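Local coordinates for glycosylation Associate Protein 1 (Streptococcus agalactiae serotype V, PDB 6OYC), which probably takes part, in complex with its partner Asp proteins, in the glycosylation and export of adhesins through the accessory Sec system, at residues E214-Y219 with N239-G244; T337-V342 with I349-V354; L426-S431 with K475-Y480. One frame throughout, in Å; residues are numbered along the deposited sequence.

Interaction 1: residues E214-Y219 with N239-G244; sequences EKYLTY and NAFIVG
Y216 reaches out from helix 208-223 and lays its ring against the short helix 239-242, where I242 and F241 receive it. CG of Y216 stands anti to the backbone N (chi1 174°), which swings the ring away from its own helix and across the gap. I242 supplies the cover: its CG1 sits over one face of that ring, 4.2 Å from the centroid and 22° off the normal, a CH-pi contact displaced toward the rim. The other branch, CG2, packs beside the hydroxyl, 3.7 Å from Y216 OH. A beta-branched isoleucine suits the place because one branch can lie over the ring while the other fills in at its end. That hydroxyl is buried by the contact and has no partner in the model, so across this contact the tyrosine acts through apolar packing.

Both helices belong to one of two Rossmann-like halves, consistent with the GT-B clan of the family: helix 208-223 leads into strand 229-233 of the seven-stranded parallel sheet, and 239-242 follows that strand in the chain, before strand 250-255. Y216 and I242 both also touch strand 229-233.

F241 meets the tyrosine differently. Its ring offers an edge, with Y216 CD2 lying near the F241 plane, 4.1 Å from F241 CD1. The F241 carbonyl O approaches the tyrosine ring obliquely, 3.9 Å from Y216 CE2, and is also touched by L217 CD2 at 4.0 Å. The F241 ring turns back along helix 208-223 to rest on E209 and R213.

Interaction 2: residues T337-V342 with I349-V354; sequences TSLYKV and IKVTFV
L339 and V342 of helix 329-344 face I349, V351 and F353 of strand 349-354 within a beta-alpha-beta unit, strand 318-323, helix 329-344, strand 349-354. The unit belongs to a six-stranded parallel sheet whose strand order, 3-2-1-4-5-6, is Rossmann-like and consistent with a GT-B fold. As expected for a helix packed on the strand that follows it, the local axes run nearly antiparallel, 154° between their directions, with a closest approach of 9.8 Å. The side-chain contacts are all apolar.

Aliphatic contacts make up two of the three meeting points. The two methyls of L339 are divided between two partners, and the forked tip suits a leucine to this central place: CD1 goes to F353 and CD2 to V351, meeting CG2 at 4.1 Å with the side chains crossing at about a right angle. At the C-terminal end of the helical segment V342 CG2 meets I349 CD1 at 4.0 Å, and the same I349 methyl lies 3.9 Å from V342 O. The CB of I349 already points toward the helix, and the extended second torsion (chi2 170°) carries CD1 the rest of the way, while the short valine keeps close to its own backbone.

One aromatic contact completes the set. Within the strand, V351 CG1 lies over one face of the F353 ring, off toward its rim. F353 arrives from the direction opposite to L339, whose CD1 touches the ring at its edge, near the ring plane, 4.0 Å from F353 CE1.

Interaction 3: residues L426-S431 with K475-Y480; sequences LIIDIS and KAIPYY
In the second parallel sheet of this GT-B-like protein, a face of strand 426-428 is covered by helix 473-481, and L426 and I428 meet I477 and Y480 there. The strand and helix segments run nearly antiparallel, at 159°, with axes 10.1 Å apart at closest.

L426 does most on the strand side. Its CG lies anti to the backbone N (chi1 -175°), and the fork that follows sends its two methyls to different residues of the helix. CD2 settles against I477, 4.1 Å from CG1 and equally near the backbone CA, so the leucine lies against the helix backbone as well as the side chain. CD1 reaches Y480 at CB, 4.1 Å away, and lies oblique to the ring. The tyrosine therefore contributes chiefly its aliphatic root: the ring leads away from the strand, and its OH is hydrogen-bonded to the carbonyl O of G464. Y479 CD2 lies over the centre of the Y480 ring, 3.5 Å above the plane.

Farther along the strand, I428 meets I477 end methyl to end methyl, CD1 to CD1 at 3.9 Å, the two side chains crossing at about a right angle. Isoleucine fits both positions, its extended arm bridging the gap between sheet and helix with apolar surface alone.

Strand 426-428 lies between strands 318-323 and 449-451, whose side chains I320 and I450 join this core, while helix 329-344 packs alongside, against I477.

Interactions 2 and 3 are two parts of one hydrophobic core on the same parallel sheet, their centres 10 Å apart. I477 joins them: its CD1 lies 3.6 Å from L339 CD2, and its CG2 lies 4.0 Å from V342 CG2, so helices 329-344 and 473-481 pack against each other as well as on the strands. Interaction 1 stands apart, against the other parallel sheet and on the opposite side of the chain's centre; its centre is 53 Å from that of interaction 2 and 48 Å from that of interaction 3, and the nearest atoms of 1 and 3 are about 29 Å apart. Such a separation fits the two-lobed build of a GT-B fold.

Interaction 1: residues E214-Y219 with N239-G244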
ATOM      1  N   GLU A 214     -13.257 -12.562  19.428  1.00 29.65           N
ATOM      2  CA  GLU A 214     -14.102 -13.755  19.512  1.00 33.57           C
ATOM      3  C   GLU A 214     -14.111 -14.502  18.186  1.00 32.08           C
ATOM      4  O   GLU A 214     -13.904 -15.722  18.142  1.00 31.98           O
ATOM      5  CB  GLU A 214     -15.528 -13.369  19.924  1.00 31.52           C
ATOM      6  CG  GLU A 214     -16.513 -14.520  19.805  1.00 33.40           C
ATOM      7  CD  GLU A 214     -17.936 -14.146  20.187  1.00 33.56           C
ATOM      8  OE1 GLU A 214     -18.144 -13.311  21.098  1.00 29.95           O
ATOM      9  OE2 GLU A 214     -18.859 -14.698  19.558  1.00 34.84           O
ATOM     10  N   LYS A 215     -14.317 -13.775  17.082  1.00 33.46           N
ATOM     11  CA  LYS A 215     -14.271 -14.414  15.772  1.00 34.01           C
ATOM     12  C   LYS A 215     -12.897 -15.017  15.496  1.00 31.86           C
ATOM     13  O   LYS A 215     -12.801 -16.134  14.978  1.00 33.26           O
ATOM     14  CB  LYS A 215     -14.658 -13.416  14.681  1.00 34.90           C
ATOM     15  CG  LYS A 215     -16.079 -12.914  14.799  1.00 33.25           C
ATOM     16  CD  LYS A 215     -17.061 -14.081  14.850  1.00 36.09           C
ATOM     17  CE  LYS A 215     -17.158 -14.797  13.516  1.00 38.74           C
ATOM     18  NZ  LYS A 215     -17.843 -16.132  13.629  1.00 45.50           N
ATOM     19  N   TYR A 216     -11.816 -14.319  15.862  1.00 32.76           N
ATOM     20  CA  TYR A 216     -10.490 -14.882  15.600  1.00 33.86           C
ATOM     21  C   TYR A 216     -10.261 -16.168  16.393  1.00 37.13           C
ATOM     22  O   TYR A 216      -9.754 -17.166  15.857  1.00 34.96           O
ATOM     23  CB  TYR A 216      -9.379 -13.886  15.918  1.00 30.69           C
ATOM     24  CG  TYR A 216      -8.040 -14.561  15.777  1.00 33.01           C
ATOM     25  CD1 TYR A 216      -7.578 -14.953  14.527  1.00 34.57           C
ATOM     26  CD2 TYR A 216      -7.261 -14.864  16.887  1.00 32.64           C
ATOM     27  CE1 TYR A 216      -6.363 -15.591  14.371  1.00 34.36           C
ATOM     28  CE2 TYR A 216      -6.035 -15.504  16.747  1.00 33.67           C
ATOM     29  CZ  TYR A 216      -5.594 -15.873  15.481  1.00 38.61           C
ATOM     30  OH  TYR A 216      -4.383 -16.517  15.305  1.00 39.19           O
ATOM     31  N   LEU A 217     -10.600 -16.162  17.685  1.00 34.08           N
ATOM     32  CA  LEU A 217     -10.342 -17.365  18.464  1.00 36.86           C
ATOM     33  C   LEU A 217     -11.159 -18.540  17.937  1.00 37.50           C
ATOM     34  O   LEU A 217     -10.669 -19.673  17.913  1.00 36.14           O
ATOM     35  CB  LEU A 217     -10.603 -17.101  19.945  1.00 37.85           C
ATOM     36  CG  LEU A 217      -9.679 -15.998  20.476  1.00 43.29           C
ATOM     37  CD1 LEU A 217      -9.957 -15.699  21.940  1.00 51.93           C
ATOM     38  CD2 LEU A 217      -8.196 -16.306  20.250  1.00 45.63           C
ATOM     39  N   THR A 218     -12.370 -18.284  17.441  1.00 36.86           N
ATOM     40  CA  THR A 218     -13.107 -19.347  16.770  1.00 36.15           C
ATOM     41  C   THR A 218     -12.362 -19.845  15.536  1.00 38.64           C
ATOM     42  O   THR A 218     -12.272 -21.061  15.313  1.00 41.30           O
ATOM     43  CB  THR A 218     -14.504 -18.868  16.386  1.00 37.44           C
ATOM     44  OG1 THR A 218     -15.261 -18.582  17.569  1.00 34.51           O
ATOM     45  CG2 THR A 218     -15.214 -19.933  15.567  1.00 32.73           C
ATOM     46  N   TYR A 219     -11.819 -18.928  14.720  1.00 34.61           N
ATOM     47  CA  TYR A 219     -11.056 -19.354  13.547  1.00 34.12           C
ATOM     48  C   TYR A 219      -9.877 -20.215  13.975  1.00 35.66           C
ATOM     49  O   TYR A 219      -9.589 -21.255  13.371  1.00 36.03           O
ATOM     50  CB  TYR A 219     -10.557 -18.140  12.745  1.00 33.31           C
ATOM     51  CG  TYR A 219      -9.693 -18.535  11.544  1.00 35.09           C
ATOM     52  CD1 TYR A 219     -10.269 -18.787  10.300  1.00 36.02           C
ATOM     53  CD2 TYR A 219      -8.310 -18.678  11.660  1.00 31.63           C
ATOM     54  CE1 TYR A 219      -9.491 -19.167   9.202  1.00 35.67           C
ATOM     55  CE2 TYR A 219      -7.520 -19.069  10.561  1.00 30.48           C
ATOM     56  CZ  TYR A 219      -8.122 -19.305   9.342  1.00 35.67           C
ATOM     57  OH  TYR A 219      -7.367 -19.680   8.249  1.00 36.16           O
ATOM     58  N   ASN A 239      -1.322  -8.132  18.443  1.00 33.12           N
ATOM     59  CA  ASN A 239      -0.376  -9.118  18.950  1.00 33.79           C
ATOM     60  C   ASN A 239      -0.908  -9.830  20.187  1.00 38.07           C
ATOM     61  O   ASN A 239      -0.698 -11.036  20.349  1.00 40.61           O
ATOM     62  CB  ASN A 239       0.949  -8.444  19.283  1.00 32.40           C
ATOM     63  CG  ASN A 239       1.784  -8.172  18.069  1.00 35.58           C
ATOM     64  OD1 ASN A 239       1.491  -8.652  16.970  1.00 34.76           O
ATOM     65  ND2 ASN A 239       2.840  -7.380  18.251  1.00 34.68           N
ATOM     66  N   ALA A 240      -1.607  -9.104  21.065  1.00 33.03           N
ATOM     67  CA  ALA A 240      -1.942  -9.658  22.369  1.00 37.98           C
ATOM     68  C   ALA A 240      -2.929 -10.814  22.248  1.00 42.20           C
ATOM     69  O   ALA A 240      -2.768 -11.843  22.918  1.00 48.59           O
ATOM     70  CB  ALA A 240      -2.489  -8.571  23.297  1.00 29.81           C
ATOM     71  N   PHE A 241      -3.938 -10.695  21.390  1.00 38.32           N
ATOM     72  CA  PHE A 241      -4.858 -11.821  21.275  1.00 43.32           C
ATOM     73  C   PHE A 241      -4.486 -12.806  20.171  1.00 42.75           C
ATOM     74  O   PHE A 241      -5.077 -13.882  20.108  1.00 45.66           O
ATOM     75  CB  PHE A 241      -6.317 -11.345  21.101  1.00 36.34           C
ATOM     76  CG  PHE A 241      -6.573 -10.527  19.857  1.00 34.73           C
ATOM     77  CD1 PHE A 241      -6.886 -11.140  18.654  1.00 35.22           C
ATOM     78  CD2 PHE A 241      -6.553  -9.151  19.912  1.00 32.00           C
ATOM     79  CE1 PHE A 241      -7.159 -10.397  17.522  1.00 32.97           C
ATOM     80  CE2 PHE A 241      -6.818  -8.394  18.780  1.00 37.44           C
ATOM     81  CZ  PHE A 241      -7.123  -9.022  17.579  1.00 34.44           C
ATOM     82  N   ILE A 242      -3.517 -12.502  19.319  1.00 40.84           N
ATOM     83  CA  ILE A 242      -3.048 -13.469  18.329  1.00 41.17           C
ATOM     84  C   ILE A 242      -1.847 -14.244  18.842  1.00 44.95           C
ATOM     85  O   ILE A 242      -1.799 -15.468  18.744  1.00 46.24           O
ATOM     86  CB  ILE A 242      -2.719 -12.775  16.988  1.00 44.00           C
ATOM     87  CG1 ILE A 242      -3.976 -12.224  16.324  1.00 39.36           C
ATOM     88  CG2 ILE A 242      -2.050 -13.758  16.033  1.00 39.03           C
ATOM     89  CD1 ILE A 242      -3.632 -11.448  15.069  1.00 40.73           C
ATOM     90  N   VAL A 243      -0.858 -13.537  19.379  1.00 45.96           N
ATOM     91  CA  VAL A 243       0.372 -14.173  19.829  1.00 49.64           C
ATOM     92  C   VAL A 243       0.233 -14.680  21.260  1.00 58.70           C
ATOM     93  O   VAL A 243       0.732 -15.754  21.593  1.00 60.51           O
ATOM     94  CB  VAL A 243       1.554 -13.194  19.675  1.00 45.31           C
ATOM     95  CG1 VAL A 243       2.850 -13.844  20.096  1.00 45.50           C
ATOM     96  CG2 VAL A 243       1.664 -12.722  18.237  1.00 43.82           C
ATOM     97  N   GLY A 244      -0.462 -13.937  22.125  1.00 57.33           N
ATOM     98  CA  GLY A 244      -0.657 -14.409  23.488  1.00 65.34           C
ATOM     99  C   GLY A 244      -1.392 -15.736  23.549  1.00 68.52           C
ATOM    100  O   GLY A 244      -1.133 -16.562  24.426  1.00 73.48           O
TER

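Interaction 2: residues T337-V342 with I349-V354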
ATOM      1  N   THR A 337      20.693  22.343 -12.972  1.00 48.32           N
ATOM      2  CA  THR A 337      21.938  22.753 -13.605  1.00 47.30           C
ATOM      3  C   THR A 337      22.696  21.548 -14.134  1.00 47.81           C
ATOM      4  O   THR A 337      23.146  21.538 -15.288  1.00 46.82           O
ATOM      5  CB  THR A 337      22.786  23.546 -12.609  1.00 46.09           C
ATOM      6  OG1 THR A 337      22.156  24.805 -12.366  1.00 45.29           O
ATOM      7  CG2 THR A 337      24.176  23.788 -13.153  1.00 47.18           C
ATOM      8  N   SER A 338      22.822  20.504 -13.318  1.00 44.65           N
ATOM      9  CA  SER A 338      23.574  19.343 -13.770  1.00 45.48           C
ATOM     10  C   SER A 338      22.809  18.566 -14.827  1.00 49.28           C
ATOM     11  O   SER A 338      23.421  18.004 -15.746  1.00 47.82           O
ATOM     12  CB  SER A 338      23.921  18.442 -12.588  1.00 42.62           C
ATOM     13  OG  SER A 338      25.026  18.957 -11.870  1.00 48.36           O
ATOM     14  N   LEU A 339      21.476  18.528 -14.722  1.00 45.06           N
ATOM     15  CA  LEU A 339      20.685  17.804 -15.714  1.00 47.19           C
ATOM     16  C   LEU A 339      20.820  18.447 -17.086  1.00 49.55           C
ATOM     17  O   LEU A 339      20.952  17.743 -18.095  1.00 48.60           O
ATOM     18  CB  LEU A 339      19.212  17.742 -15.293  1.00 44.62           C
ATOM     19  CG  LEU A 339      18.841  16.860 -14.083  1.00 41.93           C
ATOM     20  CD1 LEU A 339      17.396  17.122 -13.636  1.00 36.55           C
ATOM     21  CD2 LEU A 339      19.077  15.385 -14.362  1.00 37.94           C
ATOM     22  N   TYR A 340      20.788  19.784 -17.133  1.00 50.64           N
ATOM     23  CA  TYR A 340      21.071  20.518 -18.362  1.00 53.85           C
ATOM     24  C   TYR A 340      22.405  20.089 -18.974  1.00 52.26           C
ATOM     25  O   TYR A 340      22.477  19.765 -20.165  1.00 53.72           O
ATOM     26  CB  TYR A 340      21.055  22.019 -18.068  1.00 56.81           C
ATOM     27  CG  TYR A 340      21.115  22.898 -19.300  1.00 61.89           C
ATOM     28  CD1 TYR A 340      20.034  22.981 -20.166  1.00 62.57           C
ATOM     29  CD2 TYR A 340      22.247  23.655 -19.588  1.00 60.67           C
ATOM     30  CE1 TYR A 340      20.081  23.785 -21.296  1.00 64.79           C
ATOM     31  CE2 TYR A 340      22.298  24.469 -20.708  1.00 64.75           C
ATOM     32  CZ  TYR A 340      21.217  24.521 -21.562  1.00 67.66           C
ATOM     33  OH  TYR A 340      21.259  25.318 -22.679  1.00 74.25           O
ATOM     34  N   LYS A 341      23.461  20.032 -18.159  1.00 49.06           N
ATOM     35  CA  LYS A 341      24.790  19.721 -18.684  1.00 50.16           C
ATOM     36  C   LYS A 341      24.842  18.333 -19.315  1.00 55.16           C
ATOM     37  O   LYS A 341      25.349  18.171 -20.434  1.00 57.69           O
ATOM     38  CB  LYS A 341      25.837  19.846 -17.577  1.00 51.54           C
ATOM     39  CG  LYS A 341      26.331  21.273 -17.334  1.00 52.45           C
ATOM     40  CD  LYS A 341      27.680  21.264 -16.633  1.00 56.40           C
ATOM     41  CE  LYS A 341      27.658  22.114 -15.358  1.00 65.49           C
ATOM     42  NZ  LYS A 341      27.494  23.579 -15.609  1.00 66.75           N
ATOM     43  N   VAL A 342      24.332  17.309 -18.615  1.00 51.66           N
ATOM     44  CA  VAL A 342      24.408  15.962 -19.178  1.00 51.88           C
ATOM     45  C   VAL A 342      23.481  15.821 -20.379  1.00 52.76           C
ATOM     46  O   VAL A 342      23.724  14.994 -21.266  1.00 53.89           O
ATOM     47  CB  VAL A 342      24.107  14.884 -18.116  1.00 54.61           C
ATOM     48  CG1 VAL A 342      24.813  15.197 -16.799  1.00 53.57           C
ATOM     49  CG2 VAL A 342      22.606  14.711 -17.922  1.00 50.10           C
ATOM     50  N   ILE A 349      18.750  11.407 -23.527  1.00 50.55           N
ATOM     51  CA  ILE A 349      18.305  11.489 -22.142  1.00 49.39           C
ATOM     52  C   ILE A 349      17.034  12.321 -22.061  1.00 48.10           C
ATOM     53  O   ILE A 349      16.941  13.403 -22.655  1.00 46.77           O
ATOM     54  CB  ILE A 349      19.408  12.085 -21.259  1.00 50.08           C
ATOM     55  CG1 ILE A 349      20.570  11.103 -21.127  1.00 47.36           C
ATOM     56  CG2 ILE A 349      18.854  12.449 -19.901  1.00 45.70           C
ATOM     57  CD1 ILE A 349      21.785  11.706 -20.488  1.00 47.40           C
ATOM     58  N   LYS A 350      16.035  11.796 -21.353  1.00 43.58           N
ATOM     59  CA  LYS A 350      14.819  12.514 -21.012  1.00 43.98           C
ATOM     60  C   LYS A 350      14.614  12.410 -19.508  1.00 41.60           C
ATOM     61  O   LYS A 350      15.027  11.429 -18.885  1.00 42.74           O
ATOM     62  CB  LYS A 350      13.617  11.951 -21.766  1.00 46.36           C
ATOM     63  CG  LYS A 350      13.829  11.912 -23.277  1.00 52.03           C
ATOM     64  CD  LYS A 350      12.549  11.565 -24.021  1.00 59.09           C
ATOM     65  CE  LYS A 350      12.717  11.682 -25.534  1.00 63.99           C
ATOM     66  NZ  LYS A 350      11.496  11.208 -26.252  1.00 66.30           N
ATOM     67  N   VAL A 351      13.992  13.424 -18.912  1.00 37.39           N
ATOM     68  CA  VAL A 351      13.790  13.439 -17.467  1.00 40.63           C
ATOM     69  C   VAL A 351      12.297  13.520 -17.172  1.00 40.73           C
ATOM     70  O   VAL A 351      11.611  14.446 -17.624  1.00 41.94           O
ATOM     71  CB  VAL A 351      14.551  14.588 -16.780  1.00 42.97           C
ATOM     72  CG1 VAL A 351      14.263  14.584 -15.257  1.00 35.74           C
ATOM     73  CG2 VAL A 351      16.055  14.476 -17.042  1.00 34.43           C
ATOM     74  N   THR A 352      11.796  12.554 -16.415  1.00 39.78           N
ATOM     75  CA  THR A 352      10.454  12.631 -15.845  1.00 41.02           C
ATOM     76  C   THR A 352      10.571  13.005 -14.373  1.00 36.40           C
ATOM     77  O   THR A 352      11.055  12.204 -13.561  1.00 32.68           O
ATOM     78  CB  THR A 352       9.701  11.313 -15.978  1.00 46.29           C
ATOM     79  OG1 THR A 352       9.670  10.909 -17.346  1.00 47.39           O
ATOM     80  CG2 THR A 352       8.280  11.466 -15.436  1.00 42.75           C
ATOM     81  N   PHE A 353      10.103  14.206 -14.035  1.00 35.62           N
ATOM     82  CA  PHE A 353       9.996  14.622 -12.643  1.00 37.73           C
ATOM     83  C   PHE A 353       8.771  13.988 -11.996  1.00 37.14           C
ATOM     84  O   PHE A 353       7.664  14.027 -12.547  1.00 35.61           O
ATOM     85  CB  PHE A 353       9.923  16.140 -12.534  1.00 37.06           C
ATOM     86  CG  PHE A 353      11.150  16.828 -13.032  1.00 39.99           C
ATOM     87  CD1 PHE A 353      12.369  16.637 -12.391  1.00 39.42           C
ATOM     88  CD2 PHE A 353      11.100  17.626 -14.171  1.00 38.62           C
ATOM     89  CE1 PHE A 353      13.511  17.258 -12.856  1.00 38.20           C
ATOM     90  CE2 PHE A 353      12.237  18.249 -14.651  1.00 40.61           C
ATOM     91  CZ  PHE A 353      13.445  18.076 -13.994  1.00 39.83           C
ATOM     92  N   VAL A 354       8.978  13.409 -10.823  1.00 33.71           N
ATOM     93  CA  VAL A 354       7.981  12.582 -10.160  1.00 32.87           C
ATOM     94  C   VAL A 354       7.686  13.192  -8.798  1.00 36.35           C
ATOM     95  O   VAL A 354       8.602  13.399  -7.991  1.00 34.23           O
ATOM     96  CB  VAL A 354       8.471  11.135 -10.028  1.00 31.42           C
ATOM     97  CG1 VAL A 354       7.446  10.248  -9.256  1.00 33.88           C
ATOM     98  CG2 VAL A 354       8.773  10.586 -11.416  1.00 30.99           C
TER

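Interaction 3: residues L426-S431 with K475-Y480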
ATOM      1  N   LEU A 426      16.976   4.976 -15.493  1.00 38.60           N
ATOM      2  CA  LEU A 426      17.675   5.431 -14.301  1.00 38.60           C
ATOM      3  C   LEU A 426      16.689   6.056 -13.322  1.00 36.79           C
ATOM      4  O   LEU A 426      15.845   6.865 -13.721  1.00 35.93           O
ATOM      5  CB  LEU A 426      18.771   6.440 -14.673  1.00 34.99           C
ATOM      6  CG  LEU A 426      19.692   6.950 -13.563  1.00 35.38           C
ATOM      7  CD1 LEU A 426      20.479   5.806 -12.928  1.00 33.56           C
ATOM      8  CD2 LEU A 426      20.646   8.029 -14.113  1.00 36.59           C
ATOM      9  N   ILE A 427      16.814   5.679 -12.044  1.00 35.87           N
ATOM     10  CA  ILE A 427      16.030   6.248 -10.952  1.00 34.34           C
ATOM     11  C   ILE A 427      16.911   7.227 -10.183  1.00 33.41           C
ATOM     12  O   ILE A 427      18.033   6.883  -9.787  1.00 36.29           O
ATOM     13  CB  ILE A 427      15.497   5.138 -10.024  1.00 34.79           C
ATOM     14  CG1 ILE A 427      14.274   4.448 -10.638  1.00 34.40           C
ATOM     15  CG2 ILE A 427      15.144   5.684  -8.639  1.00 35.58           C
ATOM     16  CD1 ILE A 427      13.926   3.112  -9.942  1.00 33.72           C
ATOM     17  N   ILE A 428      16.425   8.445  -9.974  1.00 32.52           N
ATOM     18  CA  ILE A 428      17.137   9.420  -9.151  1.00 35.30           C
ATOM     19  C   ILE A 428      16.234   9.870  -8.005  1.00 33.70           C
ATOM     20  O   ILE A 428      15.165  10.461  -8.226  1.00 29.59           O
ATOM     21  CB  ILE A 428      17.631  10.632  -9.956  1.00 33.70           C
ATOM     22  CG1 ILE A 428      18.685  10.203 -10.979  1.00 35.82           C
ATOM     23  CG2 ILE A 428      18.282  11.629  -9.007  1.00 34.10           C
ATOM     24  CD1 ILE A 428      19.319  11.372 -11.720  1.00 33.14           C
ATOM     25  N   ASP A 429      16.682   9.616  -6.782  1.00 30.02           N
ATOM     26  CA  ASP A 429      16.014  10.126  -5.587  1.00 34.45           C
ATOM     27  C   ASP A 429      17.129  10.553  -4.640  1.00 36.22           C
ATOM     28  O   ASP A 429      17.769   9.707  -4.002  1.00 35.01           O
ATOM     29  CB  ASP A 429      15.105   9.069  -4.968  1.00 35.94           C
ATOM     30  CG  ASP A 429      14.165   9.644  -3.926  1.00 37.73           C
ATOM     31  OD1 ASP A 429      14.385  10.802  -3.488  1.00 36.01           O
ATOM     32  OD2 ASP A 429      13.203   8.926  -3.552  1.00 35.56           O
ATOM     33  N   ILE A 430      17.379  11.858  -4.569  1.00 35.45           N
ATOM     34  CA  ILE A 430      18.576  12.370  -3.910  1.00 39.84           C
ATOM     35  C   ILE A 430      18.254  13.078  -2.598  1.00 39.33           C
ATOM     36  O   ILE A 430      19.153  13.655  -1.981  1.00 38.67           O
ATOM     37  CB  ILE A 430      19.385  13.293  -4.834  1.00 38.19           C
ATOM     38  CG1 ILE A 430      18.495  14.392  -5.419  1.00 38.00           C
ATOM     39  CG2 ILE A 430      20.084  12.494  -5.933  1.00 39.08           C
ATOM     40  CD1 ILE A 430      19.274  15.527  -6.011  1.00 39.79           C
ATOM     41  N   SER A 431      17.002  13.042  -2.148  1.00 37.61           N
ATOM     42  CA  SER A 431      16.669  13.621  -0.857  1.00 35.09           C
ATOM     43  C   SER A 431      17.272  12.775   0.260  1.00 33.47           C
ATOM     44  O   SER A 431      17.747  11.656   0.040  1.00 34.89           O
ATOM     45  CB  SER A 431      15.153  13.739  -0.688  1.00 34.72           C
ATOM     46  OG  SER A 431      14.613  12.568  -0.093  1.00 38.92           O
ATOM     47  N   LYS A 475      28.574  13.143 -13.166  1.00 42.04           N
ATOM     48  CA  LYS A 475      29.345  11.916 -13.310  1.00 46.63           C
ATOM     49  C   LYS A 475      28.460  10.678 -13.229  1.00 52.41           C
ATOM     50  O   LYS A 475      28.604   9.755 -14.038  1.00 50.15           O
ATOM     51  CB  LYS A 475      30.422  11.854 -12.219  1.00 50.13           C
ATOM     52  CG  LYS A 475      31.351  10.656 -12.283  1.00 57.83           C
ATOM     53  CD  LYS A 475      32.442  10.749 -11.207  1.00 70.83           C
ATOM     54  CE  LYS A 475      33.389   9.534 -11.221  1.00 74.85           C
ATOM     55  NZ  LYS A 475      34.581   9.707 -10.324  1.00 70.77           N
ATOM     56  N   ALA A 476      27.510  10.676 -12.288  1.00 49.08           N
ATOM     57  CA  ALA A 476      26.706   9.490 -12.026  1.00 48.79           C
ATOM     58  C   ALA A 476      25.745   9.181 -13.175  1.00 45.68           C
ATOM     59  O   ALA A 476      25.510   8.008 -13.491  1.00 45.69           O
ATOM     60  CB  ALA A 476      25.949   9.669 -10.709  1.00 45.81           C
ATOM     61  N   ILE A 477      25.168  10.200 -13.801  1.00 45.09           N
ATOM     62  CA  ILE A 477      24.185   9.955 -14.856  1.00 44.65           C
ATOM     63  C   ILE A 477      24.874   9.324 -16.067  1.00 48.46           C
ATOM     64  O   ILE A 477      24.380   8.307 -16.577  1.00 45.49           O
ATOM     65  CB  ILE A 477      23.416  11.238 -15.221  1.00 41.42           C
ATOM     66  CG1 ILE A 477      22.546  11.687 -14.044  1.00 42.09           C
ATOM     67  CG2 ILE A 477      22.556  11.006 -16.435  1.00 41.16           C
ATOM     68  CD1 ILE A 477      21.761  12.970 -14.300  1.00 41.66           C
ATOM     69  N   PRO A 478      26.007   9.854 -16.561  1.00 49.63           N
ATOM     70  CA  PRO A 478      26.700   9.155 -17.663  1.00 47.15           C
ATOM     71  C   PRO A 478      27.161   7.761 -17.297  1.00 50.20           C
ATOM     72  O   PRO A 478      27.118   6.861 -18.144  1.00 53.31           O
ATOM     73  CB  PRO A 478      27.887  10.075 -17.968  1.00 49.09           C
ATOM     74  CG  PRO A 478      27.412  11.425 -17.555  1.00 52.92           C
ATOM     75  CD  PRO A 478      26.611  11.177 -16.308  1.00 47.81           C
ATOM     76  N   TYR A 479      27.582   7.556 -16.044  1.00 47.40           N
ATOM     77  CA  TYR A 479      28.047   6.249 -15.590  1.00 46.92           C
ATOM     78  C   TYR A 479      27.050   5.133 -15.888  1.00 51.32           C
ATOM     79  O   TYR A 479      27.444   3.993 -16.159  1.00 54.47           O
ATOM     80  CB  TYR A 479      28.312   6.315 -14.091  1.00 51.10           C
ATOM     81  CG  TYR A 479      28.836   5.037 -13.478  1.00 53.31           C
ATOM     82  CD1 TYR A 479      30.193   4.734 -13.526  1.00 56.36           C
ATOM     83  CD2 TYR A 479      27.987   4.143 -12.828  1.00 50.06           C
ATOM     84  CE1 TYR A 479      30.694   3.576 -12.956  1.00 58.87           C
ATOM     85  CE2 TYR A 479      28.487   2.970 -12.247  1.00 52.98           C
ATOM     86  CZ  TYR A 479      29.846   2.699 -12.320  1.00 58.47           C
ATOM     87  OH  TYR A 479      30.379   1.558 -11.761  1.00 64.27           O
ATOM     88  N   TYR A 480      25.751   5.416 -15.786  1.00 49.45           N
ATOM     89  CA  TYR A 480      24.750   4.390 -16.048  1.00 52.38           C
ATOM     90  C   TYR A 480      24.048   4.568 -17.382  1.00 53.86           C
ATOM     91  O   TYR A 480      23.568   3.579 -17.944  1.00 55.45           O
ATOM     92  CB  TYR A 480      23.709   4.340 -14.913  1.00 42.10           C
ATOM     93  CG  TYR A 480      24.170   3.484 -13.753  1.00 40.89           C
ATOM     94  CD1 TYR A 480      24.476   2.149 -13.946  1.00 42.85           C
ATOM     95  CD2 TYR A 480      24.343   4.014 -12.485  1.00 36.87           C
ATOM     96  CE1 TYR A 480      24.923   1.361 -12.909  1.00 44.47           C
ATOM     97  CE2 TYR A 480      24.795   3.224 -11.437  1.00 37.14           C
ATOM     98  CZ  TYR A 480      25.083   1.898 -11.657  1.00 42.20           C
ATOM     99  OH  TYR A 480      25.539   1.082 -10.636  1.00 46.79           O
TER